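Local coordinates for transcriptional regulatory protein FixJ (PDB 1DBW), which activates transcription of the nitrogen-fixation regulator genes nifA and fixK once the kinase FixL has switched it on, and is seen here as its receiver domain alone, at residues 52-57 with 102-107; 80-83 with 88-91; 7-12 with 37-42; 18-23 with 28-33. The protein carries 2 engineered substitutions. All coordinates share one frame; numbering follows the deposited sequence.

All four contacts lie in one doubly wound receiver domain around a parallel sheet ordered 29-33, 5-10, 49-54, 78-82, 100-103. Contact 1 is the charged one. It sits partly buried at the strand ends, where D54 and R56 help form the magnesium site. Contacts 2 and 3 are buried. Contact 2 packs a helix on strand 78-82 through a methionine and a threonine; contact 3 packs one on strand 5-10 through rings and V9. Contact 4 is partly buried at the edge strand 29-33 and is mainly apolar, with one backbone bond. Contacts 1 and 2 share neighbouring strands and touch through K104 and I81. Contacts 3 and 4 meet at H7, K31 and H33.

Contact 1. Residues 52-57 with 102-107; sequences VTDLRM and IEKPFE
The acidic magnesium site of the receiver domain brings together D54, at the end of strand 49-54, and K104, in the loop just after strand 100-103. K104 NZ donates a hydrogen bond to D54 OD2 at 2.9 Å, as part of a salt bridge. It uses the syn lone pair of that oxygen, on the side of OD1. D54 OD1 itself is 3.5 Å from K104 NZ, so the ammonium favours one branch of the carboxylate. The K104 chain bends at chi3 (-83°) and packs on I81 on its way. This lysine corresponds to the conserved one after the fifth strand of CheY-like receivers, and a cis peptide bond joins it to P105. D54 is the predicted phosphoacceptor, unmodified here. D10, D11, D54 and R56 are the magnesium-site residues; R56 probably contributes its backbone carbonyl oxygen, as the equivalent residue does in CheY. K104 NZ also lies over the centre of the R56 guanidinium, 3.0 Å from R56 CZ. The two cationic groups do not bond to each other, and the surrounding acids, D10 among them, probably make their closeness tolerable. R56 NH2 makes a weak bond of 3.2 Å to D54 OD1. The stronger partner of R56 is E12, through a salt bridge from NH1 to OE1.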
# COMPACT_ATOMS: atom_id res chain seq x y z
N VAL A 52 -0.45 0.35 -1.59
CA VAL A 52 -0.66 -0.78 -0.67
C VAL A 52 0.73 -1.30 -0.37
O VAL A 52 1.45 -1.73 -1.28
CB VAL A 52 -1.50 -1.87 -1.27
CG1 VAL A 52 -1.62 -3.04 -0.28
CG2 VAL A 52 -2.94 -1.36 -1.56
N THR A 53 1.12 -1.28 0.91
CA THR A 53 2.43 -1.79 1.26
C THR A 53 2.36 -3.11 2.03
O THR A 53 1.37 -3.38 2.71
CB THR A 53 3.19 -0.79 2.18
OG1 THR A 53 2.57 -0.76 3.46
CG2 THR A 53 3.17 0.63 1.59
N ASP A 54 3.34 -3.96 1.78
CA ASP A 54 3.50 -5.21 2.54
C ASP A 54 5.02 -5.35 2.63
O ASP A 54 5.65 -6.07 1.83
CB ASP A 54 2.87 -6.44 1.86
CG ASP A 54 2.94 -7.70 2.74
OD1 ASP A 54 2.40 -8.74 2.32
OD2 ASP A 54 3.51 -7.64 3.86
N LEU A 55 5.59 -4.53 3.51
CA LEU A 55 7.03 -4.45 3.75
C LEU A 55 7.34 -5.07 5.11
O LEU A 55 6.85 -4.60 6.15
CB LEU A 55 7.47 -2.99 3.73
CG LEU A 55 7.22 -2.34 2.37
CD1 LEU A 55 7.31 -0.82 2.47
CD2 LEU A 55 8.20 -2.90 1.36
N ARG A 56 8.14 -6.13 5.09
CA ARG A 56 8.48 -6.85 6.31
C ARG A 56 9.86 -6.54 6.84
O ARG A 56 10.07 -6.58 8.05
CB ARG A 56 8.36 -8.35 6.08
CG ARG A 56 7.04 -8.75 5.45
CD ARG A 56 7.20 -10.02 4.64
NE ARG A 56 6.13 -10.17 3.67
CZ ARG A 56 5.34 -11.24 3.58
NH1 ARG A 56 5.50 -12.26 4.41
NH2 ARG A 56 4.39 -11.28 2.65
N MET A 57 10.82 -6.27 5.94
CA MET A 57 12.18 -5.94 6.39
C MET A 57 12.16 -4.56 7.08
O MET A 57 11.92 -3.53 6.42
CB MET A 57 13.17 -5.97 5.22
CG MET A 57 14.50 -5.29 5.51
SD MET A 57 15.05 -5.50 7.23
CE MET A 57 16.12 -6.97 7.05
N ILE A 102 -4.11 -3.33 7.49
CA ILE A 102 -4.74 -4.62 7.34
C ILE A 102 -3.79 -5.66 7.88
O ILE A 102 -2.73 -5.86 7.35
CB ILE A 102 -5.02 -4.97 5.90
CG1 ILE A 102 -5.98 -3.94 5.27
CG2 ILE A 102 -5.62 -6.39 5.83
CD1 ILE A 102 -7.37 -3.95 5.85
N GLU A 103 -4.21 -6.35 8.94
CA GLU A 103 -3.39 -7.38 9.55
C GLU A 103 -3.50 -8.70 8.76
O GLU A 103 -4.59 -9.12 8.38
CB GLU A 103 -3.87 -7.59 11.00
CG GLU A 103 -3.12 -8.67 11.76
CD GLU A 103 -3.74 -8.98 13.13
OE1 GLU A 103 -4.71 -8.30 13.56
OE2 GLU A 103 -3.28 -9.94 13.76
N LYS A 104 -2.35 -9.33 8.51
CA LYS A 104 -2.26 -10.60 7.83
C LYS A 104 -2.54 -11.76 8.79
O LYS A 104 -2.24 -11.67 9.99
CB LYS A 104 -0.84 -10.79 7.28
CG LYS A 104 -0.44 -9.83 6.22
CD LYS A 104 0.83 -10.24 5.52
CE LYS A 104 2.07 -9.81 6.28
NZ LYS A 104 3.27 -10.03 5.46
N PRO A 105 -3.19 -12.84 8.29
CA PRO A 105 -3.68 -13.03 6.91
C PRO A 105 -5.00 -12.30 6.78
O PRO A 105 -5.70 -12.05 7.79
CB PRO A 105 -3.91 -14.55 6.82
CG PRO A 105 -3.10 -15.12 7.97
CD PRO A 105 -3.27 -14.10 9.05
N PHE A 106 -5.35 -11.91 5.55
CA PHE A 106 -6.61 -11.21 5.32
C PHE A 106 -7.40 -11.85 4.20
O PHE A 106 -6.82 -12.52 3.35
CB PHE A 106 -6.34 -9.74 4.97
CG PHE A 106 -5.34 -9.56 3.85
CD1 PHE A 106 -5.74 -9.70 2.52
CD2 PHE A 106 -4.01 -9.32 4.12
CE1 PHE A 106 -4.81 -9.62 1.47
CE2 PHE A 106 -3.07 -9.24 3.09
CZ PHE A 106 -3.48 -9.39 1.75
N GLU A 107 -8.70 -11.61 4.19
CA GLU A 107 -9.59 -12.11 3.15
C GLU A 107 -9.46 -11.12 1.99
O GLU A 107 -9.35 -9.91 2.21
CB GLU A 107 -11.07 -12.09 3.57
CG GLU A 107 -11.44 -12.88 4.79
CD GLU A 107 -11.87 -14.29 4.49
OE1 GLU A 107 -12.17 -14.61 3.31
OE2 GLU A 107 -11.91 -15.10 5.45

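Contact 2. Residues 80-83 with 88-91; sequences VITG and PMAV
Between T82 and M89 the packing is apolar, and it joins the end of strand 78-82 to the first turn of helix 87-95. The two side chains lie alongside each other and point opposite ways. M89 SD rests 3.8 Å from T82 CA and 3.9 Å from T82 CB. In return, T82 CG2 lies alongside M89 CG at 3.9 Å. The same methyl also reaches the helix backbone, 3.9 Å from A90 CA. T82 OG1 stands between its own backbone N and carbonyl carbon (chi1 59°), which leaves CG2 as the branch that meets the helix. A90 CB is 4.3 Å from T82 OG1, a loose approach.

The second kind of contact is sulfur and methyl against backbone. M89 CE is modelled 3.1 Å from G83 N with chi3 -21°, close to eclipsed; both make the methyl position doubtful. Outside the pair, D86 OD1 accepts a hydrogen bond from M89 N, and F101 packs on both T82 and A90.

The strand and helix belong to one beta-alpha-beta unit that ends in strand 100-103. T82 holds the place of the threonine or serine that helps signal phosphorylation in receiver domains. Its close approaches to the helix are of carbon to carbon and carbon to sulfur, and none is a hydrogen bond. With no directional bond here, small shifts of the helix against the strand would probably cost little.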
# COMPACT_ATOMS: atom_id res chain seq x y z
N VAL A 80 -1.56 -0.05 4.78
CA VAL A 80 -0.31 -0.70 5.19
C VAL A 80 -0.67 -2.09 5.68
O VAL A 80 -1.49 -2.22 6.54
CB VAL A 80 0.38 0.10 6.34
CG1 VAL A 80 1.59 -0.67 6.87
CG2 VAL A 80 0.84 1.51 5.81
N ILE A 81 -0.16 -3.12 5.01
CA ILE A 81 -0.45 -4.49 5.43
C ILE A 81 0.55 -4.75 6.54
O ILE A 81 1.78 -4.58 6.34
CB ILE A 81 -0.26 -5.47 4.28
CG1 ILE A 81 -1.35 -5.21 3.24
CG2 ILE A 81 -0.36 -6.88 4.80
CD1 ILE A 81 -1.13 -5.99 1.93
N THR A 82 0.04 -5.24 7.65
CA THR A 82 0.87 -5.46 8.83
C THR A 82 0.98 -6.93 9.25
O THR A 82 0.12 -7.76 8.93
CB THR A 82 0.35 -4.58 10.01
OG1 THR A 82 -1.01 -4.93 10.30
CG2 THR A 82 0.37 -3.07 9.62
N GLY A 83 2.05 -7.23 9.99
CA GLY A 83 2.28 -8.59 10.43
C GLY A 83 1.22 -9.15 11.35
O GLY A 83 0.56 -8.41 12.11
N PRO A 88 2.41 -2.87 17.36
CA PRO A 88 3.06 -1.59 17.10
C PRO A 88 3.05 -1.19 15.63
O PRO A 88 2.85 -0.02 15.33
CB PRO A 88 4.50 -1.83 17.60
CG PRO A 88 4.32 -2.82 18.68
CD PRO A 88 3.29 -3.78 18.11
N MET A 89 3.27 -2.14 14.72
CA MET A 89 3.29 -1.78 13.29
C MET A 89 1.98 -1.12 12.87
O MET A 89 1.98 -0.11 12.17
CB MET A 89 3.55 -3.01 12.40
CG MET A 89 4.03 -2.63 11.02
SD MET A 89 4.26 -4.06 9.87
CE MET A 89 4.42 -5.39 10.90
N ALA A 90 0.86 -1.71 13.29
CA ALA A 90 -0.45 -1.16 12.97
C ALA A 90 -0.67 0.22 13.58
O ALA A 90 -1.20 1.12 12.94
CB ALA A 90 -1.57 -2.12 13.44
N VAL A 91 -0.28 0.37 14.85
CA VAL A 91 -0.45 1.65 15.52
C VAL A 91 0.37 2.73 14.84
O VAL A 91 -0.14 3.81 14.54
CB VAL A 91 -0.07 1.50 17.04
CG1 VAL A 91 -0.09 2.83 17.75
CG2 VAL A 91 -1.04 0.51 17.71

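Contact 3. Residues 7-12 with 37-42; sequences HIVDDE and EAFLAF
V9 and F39 make the close apolar contact between strand 5-10 and helix 36-42. V9 CG2 lies 3.6 Å from F39 CB and 3.7 Å from F39 CG, where the ring joins its chain. The two side chains cross at about a right angle. F39 CG stands anti to the backbone N, and the far part of its ring then reaches H7. There F39 CE1 is 3.7 Å from H7 CB and 3.9 Å from H7 CG. The H7 and F39 rings meet obliquely, with planes at 48°. One turn on, F42 comes to the other end of the imidazole: F42 CE2 is 3.8 Å from H7 CE1, and the planes are at 39°. H7, F39 and F42 thus form an aromatic cluster.

H33 positions this first shell. H33 NE2 and H7 ND1 share a hydrogen bond, which satisfies a buried nitrogen of each ring and limits rotation of the H7 imidazole. H33 also meets F39 edge-to-face. K31, from the same edge strand, makes a cation-pi contact with F42.

The strand and helix segments run roughly antiparallel, at 150°, with their axes 9.3 Å apart. F39 also packs on L51 of strand 49-54 and on L69 of helix 62-71. It therefore lies between the sheet and helices 36-42 and 62-71, while F42 is at the rim. Strand 5-10 ends at D10 of the magnesium site.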
# COMPACT_ATOMS: atom_id res chain seq x y z
N HIS A 7 -0.95 0.72 -6.35
CA HIS A 7 0.51 0.54 -6.43
C HIS A 7 0.90 -0.36 -5.30
O HIS A 7 0.68 0.03 -4.16
CB HIS A 7 1.18 1.91 -6.29
CG HIS A 7 0.96 2.77 -7.50
ND1 HIS A 7 1.76 2.68 -8.62
CD2 HIS A 7 -0.02 3.66 -7.80
CE1 HIS A 7 1.27 3.45 -9.57
NE2 HIS A 7 0.19 4.06 -9.10
N ILE A 8 1.39 -1.57 -5.63
CA ILE A 8 1.74 -2.54 -4.60
C ILE A 8 3.24 -2.58 -4.40
O ILE A 8 4.01 -2.81 -5.33
CB ILE A 8 1.29 -3.94 -4.96
CG1 ILE A 8 -0.21 -3.96 -5.36
CG2 ILE A 8 1.54 -4.86 -3.78
CD1 ILE A 8 -1.13 -3.76 -4.22
N VAL A 9 3.65 -2.39 -3.16
CA VAL A 9 5.07 -2.38 -2.85
C VAL A 9 5.22 -3.55 -1.89
O VAL A 9 4.68 -3.52 -0.80
CB VAL A 9 5.49 -1.01 -2.22
CG1 VAL A 9 6.98 -0.96 -1.99
CG2 VAL A 9 5.14 0.11 -3.15
N ASP A 10 5.78 -4.65 -2.36
CA ASP A 10 5.93 -5.83 -1.49
C ASP A 10 7.34 -6.39 -1.62
O ASP A 10 7.84 -6.62 -2.73
CB ASP A 10 4.87 -6.89 -1.84
CG ASP A 10 4.71 -7.97 -0.75
OD1 ASP A 10 5.65 -8.24 0.03
OD2 ASP A 10 3.62 -8.57 -0.70
N ASP A 11 7.98 -6.56 -0.46
CA ASP A 11 9.35 -7.07 -0.36
C ASP A 11 9.47 -8.55 -0.71
O ASP A 11 10.38 -8.95 -1.45
CB ASP A 11 9.91 -6.80 1.04
CG ASP A 11 9.22 -7.62 2.13
OD1 ASP A 11 9.92 -8.34 2.86
OD2 ASP A 11 7.97 -7.55 2.25
N GLU A 12 8.55 -9.37 -0.18
CA GLU A 12 8.55 -10.81 -0.43
C GLU A 12 8.00 -11.08 -1.83
O GLU A 12 6.80 -10.95 -2.07
CB GLU A 12 7.72 -11.53 0.64
CG GLU A 12 8.06 -13.01 0.80
CD GLU A 12 7.60 -13.59 2.14
OE1 GLU A 12 7.95 -13.01 3.20
OE2 GLU A 12 6.91 -14.63 2.14
N GLU A 37 12.16 1.71 -2.43
CA GLU A 37 12.98 2.71 -3.11
C GLU A 37 12.47 3.01 -4.51
O GLU A 37 12.45 4.17 -4.93
CB GLU A 37 14.45 2.26 -3.20
CG GLU A 37 15.05 1.81 -1.86
CD GLU A 37 14.81 0.32 -1.57
OE1 GLU A 37 13.98 0.01 -0.68
OE2 GLU A 37 15.47 -0.53 -2.21
N ALA A 38 12.13 1.96 -5.24
CA ALA A 38 11.62 2.08 -6.59
C ALA A 38 10.32 2.88 -6.55
O ALA A 38 10.11 3.77 -7.39
CB ALA A 38 11.37 0.71 -7.20
N PHE A 39 9.47 2.59 -5.57
CA PHE A 39 8.21 3.32 -5.50
C PHE A 39 8.42 4.79 -5.18
O PHE A 39 7.77 5.66 -5.79
CB PHE A 39 7.22 2.69 -4.52
CG PHE A 39 5.95 3.48 -4.41
CD1 PHE A 39 5.01 3.44 -5.44
CD2 PHE A 39 5.73 4.32 -3.34
CE1 PHE A 39 3.91 4.25 -5.41
CE2 PHE A 39 4.63 5.13 -3.30
CZ PHE A 39 3.71 5.10 -4.34
N LEU A 40 9.31 5.09 -4.24
CA LEU A 40 9.59 6.48 -3.90
C LEU A 40 10.09 7.27 -5.11
O LEU A 40 9.79 8.44 -5.26
CB LEU A 40 10.62 6.53 -2.77
CG LEU A 40 10.04 6.43 -1.37
CD1 LEU A 40 11.16 6.07 -0.41
CD2 LEU A 40 9.41 7.76 -0.97
N ALA A 41 10.87 6.62 -5.98
CA ALA A 41 11.41 7.28 -7.16
C ALA A 41 10.30 7.58 -8.16
O ALA A 41 10.32 8.61 -8.85
CB ALA A 41 12.52 6.41 -7.80
N PHE A 42 9.30 6.70 -8.19
CA PHE A 42 8.16 6.84 -9.08
C PHE A 42 7.05 7.73 -8.52
O PHE A 42 6.32 8.37 -9.29
CB PHE A 42 7.58 5.43 -9.35
CG PHE A 42 6.49 5.41 -10.39
CD1 PHE A 42 6.82 5.42 -11.74
CD2 PHE A 42 5.14 5.42 -10.03
CE1 PHE A 42 5.84 5.47 -12.73
CE2 PHE A 42 4.14 5.47 -11.00
CZ PHE A 42 4.49 5.49 -12.35

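Contact 4. Residues 18-23 with 28-33; sequences SLAFML and FAVKMH
A20 CB packs against the sulfur end of M32, 3.6 Å from M32 SD and 3.7 Å from M32 CG. The bend of the M32 chain at chi3 turns CE away from the alanine. V30 stands two residues earlier on strand 29-33 and divides its two branches over the helix. V30 CG1 lies 3.9 Å from A20 CB. V30 CG2 lies 3.7 Å from L23 CB. The valine therefore fits between two residues that stand one turn apart on helix 13-25. L23 goes on to meet F28, with L23 CD2 4.0 Å from F28 CD1; these two side chains cross obliquely.

A backbone bond closes the turn between helix and strand. F28 N donates to L23 O at 3.2 Å, with an N-H...O angle of 157°. The donor stands 36° out of the carbonyl plane. The same carbonyl oxygen also lies in plane at the edge of the F28 ring, 3.5 Å from F28 CD1.

Helix and strand run almost antiparallel, at 165°, as the return half of the beta-alpha-beta crossover that starts with strand 5-10. I8 of that strand receives L23, and helix 108-119 packs on L23 and F28 through I115 and I112. A polyethylene glycol, probably from the crystallisation liquor, also lies against F28.

The small alanine side chain lets the valine methyls come near the helix backbone. Dispersion and burial probably hold these surfaces together, while the single F28-to-L23 bond probably helps set where the chain turns back.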
# COMPACT_ATOMS: atom_id res chain seq x y z
N SER A 18 1.06 -12.67 -5.59
CA SER A 18 -0.23 -13.18 -5.12
C SER A 18 -1.28 -12.07 -4.97
O SER A 18 -2.38 -12.16 -5.53
CB SER A 18 -0.03 -13.90 -3.78
OG SER A 18 -1.27 -14.23 -3.18
N LEU A 19 -0.92 -11.01 -4.24
CA LEU A 19 -1.83 -9.88 -4.02
C LEU A 19 -2.12 -9.17 -5.33
O LEU A 19 -3.28 -8.92 -5.67
CB LEU A 19 -1.24 -8.85 -3.03
CG LEU A 19 -2.15 -7.64 -2.75
CD1 LEU A 19 -3.53 -8.12 -2.26
CD2 LEU A 19 -1.53 -6.71 -1.68
N ALA A 20 -1.06 -8.87 -6.09
CA ALA A 20 -1.24 -8.16 -7.34
C ALA A 20 -2.12 -8.90 -8.32
O ALA A 20 -3.01 -8.31 -8.94
CB ALA A 20 0.12 -7.88 -7.99
N PHE A 21 -1.84 -10.20 -8.48
CA PHE A 21 -2.63 -11.02 -9.39
C PHE A 21 -4.09 -11.09 -8.94
O PHE A 21 -5.00 -11.01 -9.77
CB PHE A 21 -2.03 -12.42 -9.52
CG PHE A 21 -0.71 -12.46 -10.26
CD1 PHE A 21 -0.16 -13.68 -10.66
CD2 PHE A 21 -0.04 -11.28 -10.60
CE1 PHE A 21 1.04 -13.72 -11.39
CE2 PHE A 21 1.16 -11.32 -11.33
CZ PHE A 21 1.70 -12.54 -11.72
N MET A 22 -4.30 -11.22 -7.64
CA MET A 22 -5.66 -11.27 -7.12
C MET A 22 -6.40 -9.96 -7.41
O MET A 22 -7.54 -10.01 -7.84
CB MET A 22 -5.67 -11.56 -5.62
CG MET A 22 -7.06 -11.66 -5.02
SD MET A 22 -7.86 -10.08 -4.65
CE MET A 22 -6.82 -9.51 -3.23
N LEU A 23 -5.75 -8.82 -7.24
CA LEU A 23 -6.39 -7.53 -7.51
C LEU A 23 -6.65 -7.39 -9.00
O LEU A 23 -7.73 -6.94 -9.42
CB LEU A 23 -5.53 -6.38 -6.98
CG LEU A 23 -5.45 -6.37 -5.45
CD1 LEU A 23 -4.50 -5.23 -5.03
CD2 LEU A 23 -6.84 -6.16 -4.86
N PHE A 28 -8.92 -4.41 -10.90
CA PHE A 28 -8.20 -3.20 -10.53
C PHE A 28 -7.04 -2.95 -11.47
O PHE A 28 -6.53 -3.91 -12.06
CB PHE A 28 -7.60 -3.41 -9.12
CG PHE A 28 -8.61 -3.33 -8.02
CD1 PHE A 28 -9.29 -4.47 -7.58
CD2 PHE A 28 -8.89 -2.11 -7.43
CE1 PHE A 28 -10.23 -4.38 -6.56
CE2 PHE A 28 -9.83 -2.00 -6.41
CZ PHE A 28 -10.50 -3.14 -5.97
N ALA A 29 -6.68 -1.67 -11.66
CA ALA A 29 -5.47 -1.36 -12.42
C ALA A 29 -4.44 -1.55 -11.31
O ALA A 29 -4.58 -0.96 -10.24
CB ALA A 29 -5.48 0.09 -12.89
N VAL A 30 -3.37 -2.28 -11.61
CA VAL A 30 -2.39 -2.60 -10.59
C VAL A 30 -1.00 -2.44 -11.14
O VAL A 30 -0.75 -2.81 -12.28
CB VAL A 30 -2.54 -4.10 -10.18
CG1 VAL A 30 -1.41 -4.53 -9.26
CG2 VAL A 30 -3.87 -4.30 -9.49
N LYS A 31 -0.13 -1.90 -10.30
CA LYS A 31 1.29 -1.78 -10.69
C LYS A 31 2.10 -2.29 -9.50
O LYS A 31 1.91 -1.81 -8.38
CB LYS A 31 1.62 -0.33 -10.95
CG LYS A 31 3.05 -0.13 -11.52
CD LYS A 31 3.34 1.37 -11.74
CE LYS A 31 4.79 1.61 -12.15
NZ LYS A 31 5.04 1.30 -13.61
N MET A 32 3.01 -3.23 -9.78
CA MET A 32 3.86 -3.84 -8.76
C MET A 32 5.21 -3.15 -8.80
O MET A 32 5.84 -3.06 -9.85
CB MET A 32 4.10 -5.31 -9.08
CG MET A 32 3.51 -6.29 -8.11
SD MET A 32 3.68 -7.97 -8.72
CE MET A 32 5.48 -8.11 -8.89
N HIS A 33 5.68 -2.73 -7.64
CA HIS A 33 6.98 -2.07 -7.55
C HIS A 33 7.89 -3.05 -6.85
O HIS A 33 7.52 -3.60 -5.82
CB HIS A 33 6.85 -0.78 -6.74
CG HIS A 33 5.95 0.22 -7.38
ND1 HIS A 33 6.40 1.18 -8.27
CD2 HIS A 33 4.60 0.36 -7.32
CE1 HIS A 33 5.37 1.87 -8.73
NE2 HIS A 33 4.27 1.39 -8.17